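Local coordinates for helicase-like protein (PDB 2FG1) that is of unknown function but belongs to the macro-domain family and probably removes ADP-ribose from ADP-ribosylated thymidine in DNA by hydrolysis, at residues V23-C28 with Y78-I83; G66-V71 with R104-E109. One frame throughout, in Å; residues are numbered along the deposited sequence.

In the fold
Contact 1 lies near the centre of the chain and joins two parallel strands of the mixed sheet, 22-29 and 77-85; contact 2, about 8 Å away between centres, packs the edge strand 68-74 and the turn before it against helix 100-117. The two share the same sheet, since 68-74 runs antiparallel beside 77-85, and Asn81 N and Val79 N probably bond to Gln69 O and Val71 O. Their chemistry follows their place. Buried contact 1 is a ladder of direct backbone hydrogen bonds with one polar side-chain pair, whereas partly buried contact 2 mixes a small apolar patch with a carboxylate that reaches the strand through water.

Contact 1: residues V23-C28 with Y78-I83; sequences VITHIC and YVANMI
Ile24, His26 and Cys28 zip onto the strand of Tyr78, Ala80 and Met82 through a parallel ladder of five backbone hydrogen bonds. Ile24 bonds through its N to Tyr78 O and through its O to Ala80 N, His26 likewise to Ala80 O and Met82 N, and Cys28 N closes the series on Met82 O at 2.7 Å. The ladder is slack in the middle, where His26 N stands 3.3 Å from Ala80 O and the His26 and Asn81 CA atoms spread to 6.0 Å.

The polar side-chain link is between His26 and Asn81, which run side by side from the same face of the sheet. His26 NE2 donates to Asn81 OD1 at 2.8 Å, in the amide plane on a lone pair and close to the imidazole plane, although ring and amide stand 82° apart. With CG set between the backbone N and carbonyl carbon (chi1 71°), the imidazole leans over the neighbouring strand to meet that oxygen. Asn81 ND2 bonds to Gln69 OE1 and Pro49 O, which fixes the amide's rotation.

Among apolar contacts on the other face, selenomethionine Met82 bends at chi3 (-57°), folding CE back over the backbone of His26, 3.6 Å from its O and beside Thr25 CB, with the Ile27 side chain slanting across it; Val23 CG1 meets Ala80 CB. Beside the imidazole, Val79 CG1 lies 3.9 Å from His26 CD2, and Cys28 SG rests on Asn81 CB.

Strands 22-29 and 77-85 are parallel neighbours inside the mixed sheet of the macro-domain alpha/beta/alpha sandwich. Helices 38-45 and 48-59 cover the His26 face, with Trp34 meeting the imidazole nearly perpendicularly, while strand 120-123 bonds to the far edge of 22-29 and strand 68-74 to that of 77-85.

Contact 2: residues G66-V71 with R104-E109; sequences GAVQFV and RQCLKE
Glu109 lays its extended side chain across Val68 and the rim of Phe70. Its CG is anti to the backbone N (chi1 -170°), which carries the carboxylate out from the helix to the strand, with CD against Val68 CB. OE2 comes to 3.6 Å from Phe70 CE2, near the ring plane at its edge. Glu109 CG meets the same edge, and the ring and carboxylate planes are turned 57° apart.

Two waters bridge the carboxylate to the backbone. Glu109 OE1 accepts from both: water 1 at 2.7 Å, which also donates to Gly66 O, and water 2 at 2.6 Å, which accepts from Val68 N. Both hydrogen bonds from the bridges would be expected to steady a negative charge on OE1, and they tie one oxygen to the turn and the start of the strand together.

This is a sheet-to-helix layer of the macro-domain alpha/beta/alpha sandwich: helix 100-117 lies over the face of edge strand 68-74, the short segment axes 9.2 Å apart and inclined at 40°. Ala80 and Met82 of the adjoining strand extend the surface beneath it, and Phe70 also stacks on Phe113 of the same helix.

Nearer the turn the two segments fit closely, with one apolar pair. Val68 CG2 presses on Cys106, 3.5 Å from its O, with CA as near and CB scarcely farther, while Val68 CG1 rests over one face of the Phe70 ring toward its rim. Cys106 SG sits close to both Gly66 C and Ala67 O. Gly66 takes a positive phi, and the extended Gln105 side chain lies flush along its CA from CB to OE1, the last of these 3.4 Å from Gly66 CA.

Contact 1: residues V23-C28 with Y78-I83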
loop_
_atom_site.group_PDB
_atom_site.type_symbol
_atom_site.label_atom_id
_atom_site.label_comp_id
_atom_site.label_asym_id
_atom_site.label_seq_id
_atom_site.Cartn_x
_atom_site.Cartn_y
_atom_site.Cartn_z
ATOM N N VAL A 23 7.067 0.441 7.283
ATOM C CA VAL A 23 6.734 0.513 5.856
ATOM C C VAL A 23 5.289 0.974 5.731
ATOM O O VAL A 23 4.367 0.307 6.242
ATOM C CB VAL A 23 6.917 -0.849 5.147
ATOM C CG1 VAL A 23 6.571 -0.739 3.668
ATOM C CG2 VAL A 23 8.354 -1.353 5.302
ATOM N N ILE A 24 5.088 2.111 5.072
ATOM C CA ILE A 24 3.742 2.605 4.777
ATOM C C ILE A 24 3.337 2.040 3.422
ATOM O O ILE A 24 4.007 2.306 2.411
ATOM C CB ILE A 24 3.725 4.143 4.714
ATOM C CG1 ILE A 24 4.077 4.742 6.074
ATOM C CG2 ILE A 24 2.352 4.666 4.242
ATOM C CD1 ILE A 24 4.513 6.200 5.999
ATOM N N THR A 25 2.257 1.267 3.380
ATOM C CA THR A 25 1.821 0.602 2.152
ATOM C C THR A 25 0.559 1.252 1.623
ATOM O O THR A 25 -0.375 1.491 2.385
ATOM C CB THR A 25 1.506 -0.889 2.383
ATOM O OG1 THR A 25 0.476 -1.012 3.376
ATOM C CG2 THR A 25 2.722 -1.650 2.856
ATOM N N HIS A 26 0.497 1.496 0.315
ATOM C CA HIS A 26 -0.731 2.025 -0.279
ATOM C C HIS A 26 -0.860 1.534 -1.719
ATOM O O HIS A 26 0.110 1.080 -2.320
ATOM C CB HIS A 26 -0.751 3.553 -0.173
ATOM C CG HIS A 26 0.229 4.212 -1.077
ATOM N ND1 HIS A 26 -0.166 5.042 -2.100
ATOM C CD2 HIS A 26 1.576 4.103 -1.163
ATOM C CE1 HIS A 26 0.904 5.439 -2.770
ATOM N NE2 HIS A 26 1.971 4.878 -2.228
ATOM N N ILE A 27 -2.076 1.606 -2.247
ATOM C CA ILE A 27 -2.390 1.065 -3.566
ATOM C C ILE A 27 -2.346 2.153 -4.626
ATOM O O ILE A 27 -3.078 3.161 -4.554
ATOM C CB ILE A 27 -3.769 0.372 -3.585
ATOM C CG1 ILE A 27 -3.770 -0.851 -2.654
ATOM C CG2 ILE A 27 -4.121 -0.062 -5.010
ATOM C CD1 ILE A 27 -5.157 -1.472 -2.438
ATOM N N CYS A 28 -1.484 1.917 -5.614
ATOM C CA CYS A 28 -1.342 2.764 -6.778
ATOM C C CYS A 28 -2.018 2.136 -7.981
ATOM O O CYS A 28 -2.245 0.919 -8.047
ATOM C CB CYS A 28 0.149 2.957 -7.085
ATOM S SG CYS A 28 1.064 3.810 -5.820
ATOM N N TYR A 78 9.958 3.608 5.209
ATOM C CA TYR A 78 9.814 3.363 3.781
ATOM C C TYR A 78 8.364 3.520 3.376
ATOM O O TYR A 78 7.458 3.333 4.203
ATOM C CB TYR A 78 10.279 1.951 3.407
ATOM C CG TYR A 78 11.729 1.714 3.729
ATOM C CD1 TYR A 78 12.717 1.856 2.751
ATOM C CD2 TYR A 78 12.119 1.373 5.023
ATOM C CE1 TYR A 78 14.061 1.652 3.062
ATOM C CE2 TYR A 78 13.458 1.172 5.343
ATOM C CZ TYR A 78 14.415 1.318 4.356
ATOM O OH TYR A 78 15.743 1.115 4.680
ATOM N N VAL A 79 8.140 3.841 2.103
ATOM C CA VAL A 79 6.811 3.793 1.503
ATOM C C VAL A 79 6.826 2.751 0.396
ATOM O O VAL A 79 7.752 2.732 -0.425
ATOM C CB VAL A 79 6.383 5.181 0.945
ATOM C CG1 VAL A 79 5.053 5.088 0.172
ATOM C CG2 VAL A 79 6.300 6.211 2.060
ATOM N N ALA A 80 5.821 1.873 0.383
ATOM C CA ALA A 80 5.669 0.865 -0.652
ATOM C C ALA A 80 4.564 1.297 -1.601
ATOM O O ALA A 80 3.382 1.317 -1.231
ATOM C CB ALA A 80 5.345 -0.486 -0.016
ATOM N N ASN A 81 4.960 1.655 -2.821
ATOM C CA ASN A 81 4.015 1.999 -3.888
ATOM C C ASN A 81 3.604 0.678 -4.548
ATOM O O ASN A 81 4.389 0.085 -5.274
ATOM C CB ASN A 81 4.688 2.902 -4.942
ATOM C CG ASN A 81 5.102 4.272 -4.408
ATOM O OD1 ASN A 81 4.470 4.848 -3.534
ATOM N ND2 ASN A 81 6.150 4.841 -5.020
HETATM N N MSE A 82 2.388 0.213 -4.259
HETATM C CA MSE A 82 1.941 -1.117 -4.675
HETATM C C MSE A 82 0.974 -0.996 -5.834
HETATM O O MSE A 82 -0.093 -0.422 -5.677
HETATM C CB MSE A 82 1.204 -1.811 -3.519
HETATM C CG MSE A 82 2.022 -1.965 -2.223
HETATM SE SE MSE A 82 1.139 -3.086 -0.893
HETATM C CE MSE A 82 -0.542 -2.108 -0.702
ATOM N N ILE A 83 1.319 -1.544 -6.997
ATOM C CA ILE A 83 0.407 -1.416 -8.138
ATOM C C ILE A 83 -0.701 -2.455 -8.017
ATOM O O ILE A 83 -0.503 -3.631 -8.332
ATOM C CB ILE A 83 1.130 -1.503 -9.496
ATOM C CG1 ILE A 83 2.233 -0.443 -9.588
ATOM C CG2 ILE A 83 0.118 -1.321 -10.633
ATOM C CD1 ILE A 83 3.005 -0.489 -10.903
#

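Contact 2: residues G66-V71 with R104-E109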
loop_
_atom_site.group_PDB
_atom_site.type_symbol
_atom_site.label_atom_id
_atom_site.label_comp_id
_atom_site.label_asym_id
_atom_site.label_seq_id
_atom_site.Cartn_x
_atom_site.Cartn_y
_atom_site.Cartn_z
ATOM N N GLY A 66 0.615 -6.039 -9.376
ATOM C CA GLY A 66 1.321 -6.980 -8.516
ATOM C C GLY A 66 2.727 -6.552 -8.148
ATOM O O GLY A 66 3.303 -7.113 -7.225
ATOM N N ALA A 67 3.266 -5.549 -8.848
ATOM C CA ALA A 67 4.618 -5.056 -8.576
ATOM C C ALA A 67 4.627 -4.017 -7.455
ATOM O O ALA A 67 3.614 -3.356 -7.187
ATOM C CB ALA A 67 5.255 -4.480 -9.844
ATOM N N VAL A 68 5.780 -3.865 -6.808
ATOM C CA VAL A 68 5.934 -2.930 -5.695
ATOM C C VAL A 68 7.266 -2.210 -5.824
ATOM O O VAL A 68 8.291 -2.835 -6.126
ATOM C CB VAL A 68 5.890 -3.667 -4.321
ATOM C CG1 VAL A 68 5.958 -2.665 -3.166
ATOM C CG2 VAL A 68 4.641 -4.531 -4.201
ATOM N N GLN A 69 7.247 -0.907 -5.536
ATOM C CA GLN A 69 8.447 -0.086 -5.424
ATOM C C GLN A 69 8.573 0.397 -3.990
ATOM O O GLN A 69 7.619 0.953 -3.438
ATOM C CB GLN A 69 8.316 1.111 -6.357
ATOM C CG GLN A 69 9.445 2.121 -6.296
ATOM C CD GLN A 69 9.138 3.306 -7.167
ATOM O OE1 GLN A 69 8.099 3.939 -7.019
ATOM N NE2 GLN A 69 10.049 3.623 -8.086
ATOM N N PHE A 70 9.745 0.181 -3.388
ATOM C CA PHE A 70 10.010 0.606 -2.017
ATOM C C PHE A 70 10.904 1.832 -2.027
ATOM O O PHE A 70 11.972 1.821 -2.648
ATOM C CB PHE A 70 10.679 -0.521 -1.211
ATOM C CG PHE A 70 9.836 -1.769 -1.106
ATOM C CD1 PHE A 70 8.949 -1.940 -0.050
ATOM C CD2 PHE A 70 9.930 -2.775 -2.067
ATOM C CE1 PHE A 70 8.165 -3.098 0.041
ATOM C CE2 PHE A 70 9.146 -3.933 -1.980
ATOM C CZ PHE A 70 8.272 -4.091 -0.918
ATOM N N VAL A 71 10.450 2.911 -1.399
ATOM C CA VAL A 71 11.259 4.125 -1.322
ATOM C C VAL A 71 11.501 4.478 0.128
ATOM O O VAL A 71 10.626 4.348 0.981
ATOM C CB VAL A 71 10.630 5.331 -2.097
ATOM C CG1 VAL A 71 9.373 5.830 -1.420
ATOM C CG2 VAL A 71 11.617 6.474 -2.248
ATOM N N ARG A 104 -2.770 -8.873 -3.461
ATOM C CA ARG A 104 -2.160 -10.008 -2.766
ATOM C C ARG A 104 -0.713 -10.219 -3.220
ATOM O O ARG A 104 0.179 -10.399 -2.381
ATOM C CB ARG A 104 -2.971 -11.278 -2.950
ATOM C CG ARG A 104 -2.301 -12.444 -2.234
ATOM C CD ARG A 104 -3.008 -13.743 -2.449
ATOM N NE ARG A 104 -4.350 -13.789 -1.876
ATOM C CZ ARG A 104 -4.609 -14.098 -0.608
ATOM N NH1 ARG A 104 -3.614 -14.310 0.265
ATOM N NH2 ARG A 104 -5.867 -14.158 -0.189
ATOM N N GLN A 105 -0.476 -10.166 -4.527
ATOM C CA GLN A 105 0.889 -10.313 -5.050
ATOM C C GLN A 105 1.795 -9.210 -4.507
ATOM O O GLN A 105 2.933 -9.472 -4.096
ATOM C CB GLN A 105 0.898 -10.341 -6.579
ATOM C CG GLN A 105 2.295 -10.539 -7.178
ATOM C CD GLN A 105 2.298 -10.749 -8.676
ATOM O OE1 GLN A 105 1.434 -10.252 -9.402
ATOM N NE2 GLN A 105 3.275 -11.517 -9.152
ATOM N N CYS A 106 1.286 -7.983 -4.472
ATOM C CA CYS A 106 2.044 -6.886 -3.884
ATOM C C CYS A 106 2.390 -7.176 -2.431
ATOM O O CYS A 106 3.525 -6.962 -1.998
ATOM C CB CYS A 106 1.234 -5.591 -3.929
ATOM S SG CYS A 106 0.881 -4.915 -5.571
ATOM N N LEU A 107 1.409 -7.665 -1.668
ATOM C CA LEU A 107 1.616 -7.931 -0.259
ATOM C C LEU A 107 2.589 -9.083 -0.018
ATOM O O LEU A 107 3.291 -9.069 0.994
ATOM C CB LEU A 107 0.287 -8.144 0.473
ATOM C CG LEU A 107 -0.557 -6.860 0.621
ATOM C CD1 LEU A 107 -1.973 -7.193 1.109
ATOM C CD2 LEU A 107 0.107 -5.855 1.549
ATOM N N LYS A 108 2.664 -10.042 -0.943
ATOM C CA LYS A 108 3.694 -11.083 -0.846
ATOM C C LYS A 108 5.096 -10.448 -0.890
ATOM O O LYS A 108 6.003 -10.857 -0.152
ATOM C CB LYS A 108 3.555 -12.102 -1.979
ATOM C CG LYS A 108 2.480 -13.174 -1.771
ATOM C CD LYS A 108 2.560 -14.253 -2.853
ATOM C CE LYS A 108 1.692 -15.463 -2.552
ATOM N NZ LYS A 108 0.268 -15.134 -2.347
ATOM N N GLU A 109 5.268 -9.456 -1.760
ATOM C CA GLU A 109 6.568 -8.782 -1.857
ATOM C C GLU A 109 6.829 -7.911 -0.621
ATOM O O GLU A 109 7.960 -7.873 -0.102
ATOM C CB GLU A 109 6.695 -7.986 -3.163
ATOM C CG GLU A 109 8.118 -7.464 -3.406
ATOM C CD GLU A 109 8.303 -6.783 -4.743
ATOM O OE1 GLU A 109 7.465 -6.970 -5.647
ATOM O OE2 GLU A 109 9.316 -6.066 -4.905
HETATM O O HOH W 1 5.538 -8.546 -6.766
HETATM O O HOH W 2 7.917 -5.591 -7.859
#